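Local atomic coordinates of L-Ala-D/L-Glu Epimerase (Escherichia coli, PDB entry 1JPD), a protein that belongs to the enolase superfamily, as a member of the mandelate racemase and muconate lactonizing enzyme family, with an N-terminal capping domain and a TIM-barrel-like C-terminal domain. Residues Pro133-Trp144 / Ala166-Ala174. Sequence-based numbering, arbitrary orientation.
Sequences PDQMANSASTLW and AIRTAVPDA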
ATOM      1  N   PRO A 133      13.443 -23.566   2.991  1.00 36.43           N
ATOM      2  CA  PRO A 133      14.102 -23.105   1.762  1.00 36.55           C
ATOM      3  C   PRO A 133      13.489 -23.792   0.536  1.00 35.14           C
ATOM      4  O   PRO A 133      13.110 -23.140  -0.439  1.00 34.70           O
ATOM      5  CB  PRO A 133      15.557 -23.496   1.995  1.00 36.32           C
ATOM      6  CG  PRO A 133      15.700 -23.291   3.497  1.00 37.19           C
ATOM      7  CD  PRO A 133      14.428 -23.915   4.031  1.00 33.47           C
ATOM      8  N   ASP A 134      13.380 -25.113   0.598  1.00 38.37           N
ATOM      9  CA  ASP A 134      12.795 -25.879  -0.495  1.00 42.30           C
ATOM     10  C   ASP A 134      11.393 -25.381  -0.857  1.00 42.47           C
ATOM     11  O   ASP A 134      11.117 -25.071  -2.018  1.00 39.57           O
ATOM     12  CB  ASP A 134      12.707 -27.356  -0.118  1.00 50.90           C
ATOM     13  CG  ASP A 134      12.218 -28.217  -1.266  1.00 58.00           C
ATOM     14  OD1 ASP A 134      11.433 -29.156  -1.012  1.00 60.45           O
ATOM     15  OD2 ASP A 134      12.629 -27.955  -2.421  1.00 56.47           O
ATOM     16  N   GLN A 135      10.503 -25.311   0.134  1.00 42.12           N
ATOM     17  CA  GLN A 135       9.137 -24.849  -0.114  1.00 41.46           C
ATOM     18  C   GLN A 135       9.107 -23.452  -0.722  1.00 38.13           C
ATOM     19  O   GLN A 135       8.366 -23.203  -1.669  1.00 35.38           O
ATOM     20  CB  GLN A 135       8.316 -24.858   1.176  1.00 41.43           C
ATOM     21  CG  GLN A 135       8.276 -26.208   1.862  1.00 47.22           C
ATOM     22  CD  GLN A 135       7.569 -26.148   3.199  1.00 48.97           C
ATOM     23  OE1 GLN A 135       7.776 -25.216   3.979  1.00 48.42           O
ATOM     24  NE2 GLN A 135       6.736 -27.149   3.478  1.00 48.41           N
ATOM     25  N   MET A 136       9.913 -22.538  -0.191  1.00 35.10           N
ATOM     26  CA  MET A 136       9.924 -21.184  -0.734  1.00 35.83           C
ATOM     27  C   MET A 136      10.467 -21.149  -2.151  1.00 38.22           C
ATOM     28  O   MET A 136      10.044 -20.329  -2.968  1.00 38.91           O
ATOM     29  CB  MET A 136      10.732 -20.251   0.163  1.00 35.40           C
ATOM     30  CG  MET A 136      10.165 -20.162   1.568  1.00 37.24           C
ATOM     31  SD  MET A 136      10.977 -18.921   2.563  1.00 41.53           S
ATOM     32  CE  MET A 136      10.235 -17.431   1.829  1.00 27.23           C
ATOM     33  N   ALA A 137      11.394 -22.048  -2.454  1.00 36.84           N
ATOM     34  CA  ALA A 137      11.963 -22.093  -3.790  1.00 39.40           C
ATOM     35  C   ALA A 137      10.934 -22.616  -4.797  1.00 39.59           C
ATOM     36  O   ALA A 137      10.765 -22.035  -5.873  1.00 32.87           O
ATOM     37  CB  ALA A 137      13.220 -22.962  -3.797  1.00 42.38           C
ATOM     38  N   ASN A 138      10.240 -23.702  -4.447  1.00 42.30           N
ATOM     39  CA  ASN A 138       9.226 -24.269  -5.341  1.00 48.52           C
ATOM     40  C   ASN A 138       8.131 -23.255  -5.619  1.00 51.88           C
ATOM     41  O   ASN A 138       7.683 -23.101  -6.760  1.00 57.35           O
ATOM     42  CB  ASN A 138       8.588 -25.527  -4.748  1.00 47.80           C
ATOM     43  CG  ASN A 138       9.513 -26.719  -4.786  1.00 54.64           C
ATOM     44  OD1 ASN A 138      10.201 -26.959  -5.787  1.00 54.77           O
ATOM     45  ND2 ASN A 138       9.529 -27.487  -3.700  1.00 55.61           N
ATOM     46  N   SER A 139       7.697 -22.567  -4.569  1.00 48.04           N
ATOM     47  CA  SER A 139       6.659 -21.563  -4.706  1.00 42.61           C
ATOM     48  C   SER A 139       7.108 -20.456  -5.647  1.00 40.56           C
ATOM     49  O   SER A 139       6.364 -20.065  -6.546  1.00 42.77           O
ATOM     50  CB  SER A 139       6.310 -20.968  -3.345  1.00 41.79           C
ATOM     51  OG  SER A 139       5.380 -19.907  -3.493  1.00 49.28           O
ATOM     52  N   ALA A 140       8.325 -19.957  -5.441  1.00 42.60           N
ATOM     53  CA  ALA A 140       8.869 -18.897  -6.283  1.00 43.47           C
ATOM     54  C   ALA A 140       8.926 -19.346  -7.740  1.00 46.91           C
ATOM     55  O   ALA A 140       8.602 -18.582  -8.656  1.00 45.40           O
ATOM     56  CB  ALA A 140      10.252 -18.511  -5.805  1.00 45.97           C
ATOM     57  N   SER A 141       9.334 -20.592  -7.954  1.00 47.09           N
ATOM     58  CA  SER A 141       9.422 -21.116  -9.311  1.00 51.29           C
ATOM     59  C   SER A 141       8.043 -21.201  -9.984  1.00 48.29           C
ATOM     60  O   SER A 141       7.885 -20.798 -11.135  1.00 45.31           O
ATOM     61  CB  SER A 141      10.092 -22.493  -9.304  1.00 47.49           C
ATOM     62  OG  SER A 141      10.176 -23.009 -10.621  1.00 50.77           O
ATOM     63  N   THR A 142       7.052 -21.719  -9.261  1.00 47.48           N
ATOM     64  CA  THR A 142       5.695 -21.850  -9.787  1.00 46.55           C
ATOM     65  C   THR A 142       5.073 -20.493 -10.106  1.00 48.80           C
ATOM     66  O   THR A 142       4.408 -20.329 -11.133  1.00 45.80           O
ATOM     67  CB  THR A 142       4.775 -22.565  -8.785  1.00 49.36           C
ATOM     68  OG1 THR A 142       5.271 -23.885  -8.535  1.00 49.32           O
ATOM     69  CG2 THR A 142       3.362 -22.652  -9.336  1.00 52.56           C
ATOM     70  N   LEU A 143       5.281 -19.525  -9.217  1.00 49.61           N
ATOM     71  CA  LEU A 143       4.740 -18.186  -9.420  1.00 47.04           C
ATOM     72  C   LEU A 143       5.461 -17.507 -10.578  1.00 47.87           C
ATOM     73  O   LEU A 143       4.869 -16.699 -11.293  1.00 49.90           O
ATOM     74  CB  LEU A 143       4.866 -17.355  -8.135  1.00 41.72           C
ATOM     75  CG  LEU A 143       4.063 -17.905  -6.947  1.00 44.59           C
ATOM     76  CD1 LEU A 143       4.328 -17.085  -5.695  1.00 38.38           C
ATOM     77  CD2 LEU A 143       2.578 -17.881  -7.288  1.00 47.44           C
ATOM     78  N   TRP A 144       6.738 -17.834 -10.767  1.00 51.70           N
ATOM     79  CA  TRP A 144       7.510 -17.254 -11.867  1.00 48.98           C
ATOM     80  C   TRP A 144       6.999 -17.821 -13.188  1.00 50.54           C
ATOM     81  O   TRP A 144       6.888 -17.100 -14.182  1.00 47.89           O
ATOM     82  CB  TRP A 144       9.008 -17.554 -11.700  1.00 46.31           C
ATOM     83  CG  TRP A 144       9.818 -17.290 -12.943  1.00 41.32           C
ATOM     84  CD1 TRP A 144      10.196 -18.206 -13.888  1.00 36.54           C
ATOM     85  CD2 TRP A 144      10.287 -16.021 -13.407  1.00 35.68           C
ATOM     86  NE1 TRP A 144      10.867 -17.583 -14.907  1.00 34.79           N
ATOM     87  CE2 TRP A 144      10.939 -16.242 -14.640  1.00 33.83           C
ATOM     88  CE3 TRP A 144      10.223 -14.717 -12.901  1.00 36.16           C
ATOM     89  CZ2 TRP A 144      11.521 -15.205 -15.377  1.00 37.25           C
ATOM     90  CZ3 TRP A 144      10.804 -13.682 -13.636  1.00 38.03           C
ATOM     91  CH2 TRP A 144      11.443 -13.935 -14.859  1.00 39.92           C
ATOM     92  N   ALA A 166      18.221 -20.579  -1.938  1.00 33.99           N
ATOM     93  CA  ALA A 166      17.381 -21.535  -2.663  1.00 36.04           C
ATOM     94  C   ALA A 166      16.388 -20.835  -3.597  1.00 38.72           C
ATOM     95  O   ALA A 166      16.138 -21.314  -4.701  1.00 42.64           O
ATOM     96  CB  ALA A 166      16.637 -22.437  -1.689  1.00 33.08           C
ATOM     97  N   ILE A 167      15.827 -19.708  -3.160  1.00 39.65           N
ATOM     98  CA  ILE A 167      14.878 -18.949  -3.983  1.00 38.74           C
ATOM     99  C   ILE A 167      15.544 -18.351  -5.235  1.00 40.83           C
ATOM    100  O   ILE A 167      15.071 -18.568  -6.360  1.00 39.68           O
ATOM    101  CB  ILE A 167      14.198 -17.818  -3.154  1.00 34.47           C
ATOM    102  CG1 ILE A 167      13.226 -18.440  -2.146  1.00 36.85           C
ATOM    103  CG2 ILE A 167      13.461 -16.847  -4.065  1.00 30.45           C
ATOM    104  CD1 ILE A 167      12.694 -17.463  -1.103  1.00 38.73           C
ATOM    105  N   ARG A 168      16.632 -17.604  -5.046  1.00 36.79           N
ATOM    106  CA  ARG A 168      17.334 -17.002  -6.178  1.00 37.07           C
ATOM    107  C   ARG A 168      17.819 -18.058  -7.174  1.00 38.14           C
ATOM    108  O   ARG A 168      17.775 -17.838  -8.384  1.00 42.90           O
ATOM    109  CB  ARG A 168      18.530 -16.165  -5.706  1.00 37.04           C
ATOM    110  CG  ARG A 168      19.431 -15.708  -6.856  1.00 29.32           C
ATOM    111  CD  ARG A 168      18.619 -14.990  -7.926  1.00 33.32           C
ATOM    112  NE  ARG A 168      18.390 -13.584  -7.603  1.00 34.59           N
ATOM    113  CZ  ARG A 168      17.417 -12.846  -8.128  1.00 32.82           C
ATOM    114  NH1 ARG A 168      16.571 -13.380  -8.998  1.00 29.20           N
ATOM    115  NH2 ARG A 168      17.309 -11.568  -7.801  1.00 33.05           N
ATOM    116  N   THR A 169      18.286 -19.195  -6.670  1.00 35.02           N
ATOM    117  CA  THR A 169      18.762 -20.269  -7.538  1.00 38.65           C
ATOM    118  C   THR A 169      17.609 -20.788  -8.402  1.00 42.68           C
ATOM    119  O   THR A 169      17.815 -21.193  -9.550  1.00 43.79           O
ATOM    120  CB  THR A 169      19.332 -21.467  -6.719  1.00 41.08           C
ATOM    121  OG1 THR A 169      20.425 -21.027  -5.901  1.00 43.57           O
ATOM    122  CG2 THR A 169      19.816 -22.573  -7.652  1.00 33.14           C
ATOM    123  N   ALA A 170      16.401 -20.769  -7.839  1.00 44.70           N
ATOM    124  CA  ALA A 170      15.203 -21.243  -8.531  1.00 41.87           C
ATOM    125  C   ALA A 170      14.697 -20.263  -9.582  1.00 42.12           C
ATOM    126  O   ALA A 170      14.313 -20.673 -10.680  1.00 44.29           O
ATOM    127  CB  ALA A 170      14.099 -21.536  -7.522  1.00 42.18           C
ATOM    128  N   VAL A 171      14.677 -18.977  -9.244  1.00 38.98           N
ATOM    129  CA  VAL A 171      14.216 -17.963 -10.178  1.00 39.63           C
ATOM    130  C   VAL A 171      15.330 -16.945 -10.373  1.00 43.45           C
ATOM    131  O   VAL A 171      15.233 -15.797  -9.942  1.00 47.15           O
ATOM    132  CB  VAL A 171      12.923 -17.271  -9.667  1.00 39.81           C
ATOM    133  CG1 VAL A 171      11.795 -18.301  -9.573  1.00 34.69           C
ATOM    134  CG2 VAL A 171      13.160 -16.643  -8.305  1.00 43.03           C
ATOM    135  N   PRO A 172      16.411 -17.361 -11.055  1.00 44.90           N
ATOM    136  CA  PRO A 172      17.560 -16.491 -11.310  1.00 44.13           C
ATOM    137  C   PRO A 172      17.214 -15.213 -12.060  1.00 43.81           C
ATOM    138  O   PRO A 172      17.942 -14.230 -11.971  1.00 46.10           O
ATOM    139  CB  PRO A 172      18.505 -17.398 -12.096  1.00 40.64           C
ATOM    140  CG  PRO A 172      17.556 -18.241 -12.872  1.00 38.42           C
ATOM    141  CD  PRO A 172      16.536 -18.614 -11.822  1.00 41.69           C
ATOM    142  N   ASP A 173      16.102 -15.217 -12.787  1.00 46.31           N
ATOM    143  CA  ASP A 173      15.712 -14.032 -13.547  1.00 50.61           C
ATOM    144  C   ASP A 173      14.635 -13.187 -12.896  1.00 51.07           C
ATOM    145  O   ASP A 173      14.359 -12.079 -13.350  1.00 51.31           O
ATOM    146  CB  ASP A 173      15.243 -14.423 -14.948  1.00 51.10           C
ATOM    147  CG  ASP A 173      16.342 -15.045 -15.772  1.00 53.80           C
ATOM    148  OD1 ASP A 173      17.466 -14.498 -15.761  1.00 52.25           O
ATOM    149  OD2 ASP A 173      16.081 -16.074 -16.434  1.00 53.97           O
ATOM    150  N   ALA A 174      14.020 -13.709 -11.842  1.00 50.04           N
ATOM    151  CA  ALA A 174      12.964 -12.984 -11.152  1.00 44.15           C
ATOM    152  C   ALA A 174      13.505 -11.780 -10.406  1.00 42.69           C
ATOM    153  O   ALA A 174      14.615 -11.823  -9.873  1.00 48.78           O
ATOM    154  CB  ALA A 174      12.265 -13.910 -10.172  1.00 46.64           C
TER
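Ala137 lies against Ala166 and Ala170 where two neighbouring outer helices of the enolase-type beta/alpha barrel pack side by side. The helix axes approach to 8.1 Å and run in the same general direction, inclined by 29°. Strand 150-154 comes between the two helices in the chain, so they belong to successive beta/alpha units of the barrel.

Small apolar side chains allow the close approach. Ala137 CB is 4.0 Å from Ala166 CB and 4.1 Å from Ala170 CB. Pro133 CB also meets Ala166 CB.

Larger aliphatic groups fill the side toward the barrel. Ile167 CD1 touches Met136 CB at 3.6 Å, while its CG2 meets Ala140 CB. Met136 and Ile167 both reach Val153 of the strand. Val171 CG1 packs on Ala140 and on Trp144 CB.

The Trp144 ring meets the segment just after helix 160-170, at a type I turn from Val171 to Ala174. Trp144 CG is anti to the backbone N (chi1 166°), which carries the indole over this turn. Ala174 N lies over one ring face, and Ala174 CB is 3.5 Å from Trp144 CE3.

Hydrogen bonds within 166-174 hold the turn. Arg168 NH1 donates to Val171 O and, nearly straight at 173°, to Ala174 O at 2.6 Å.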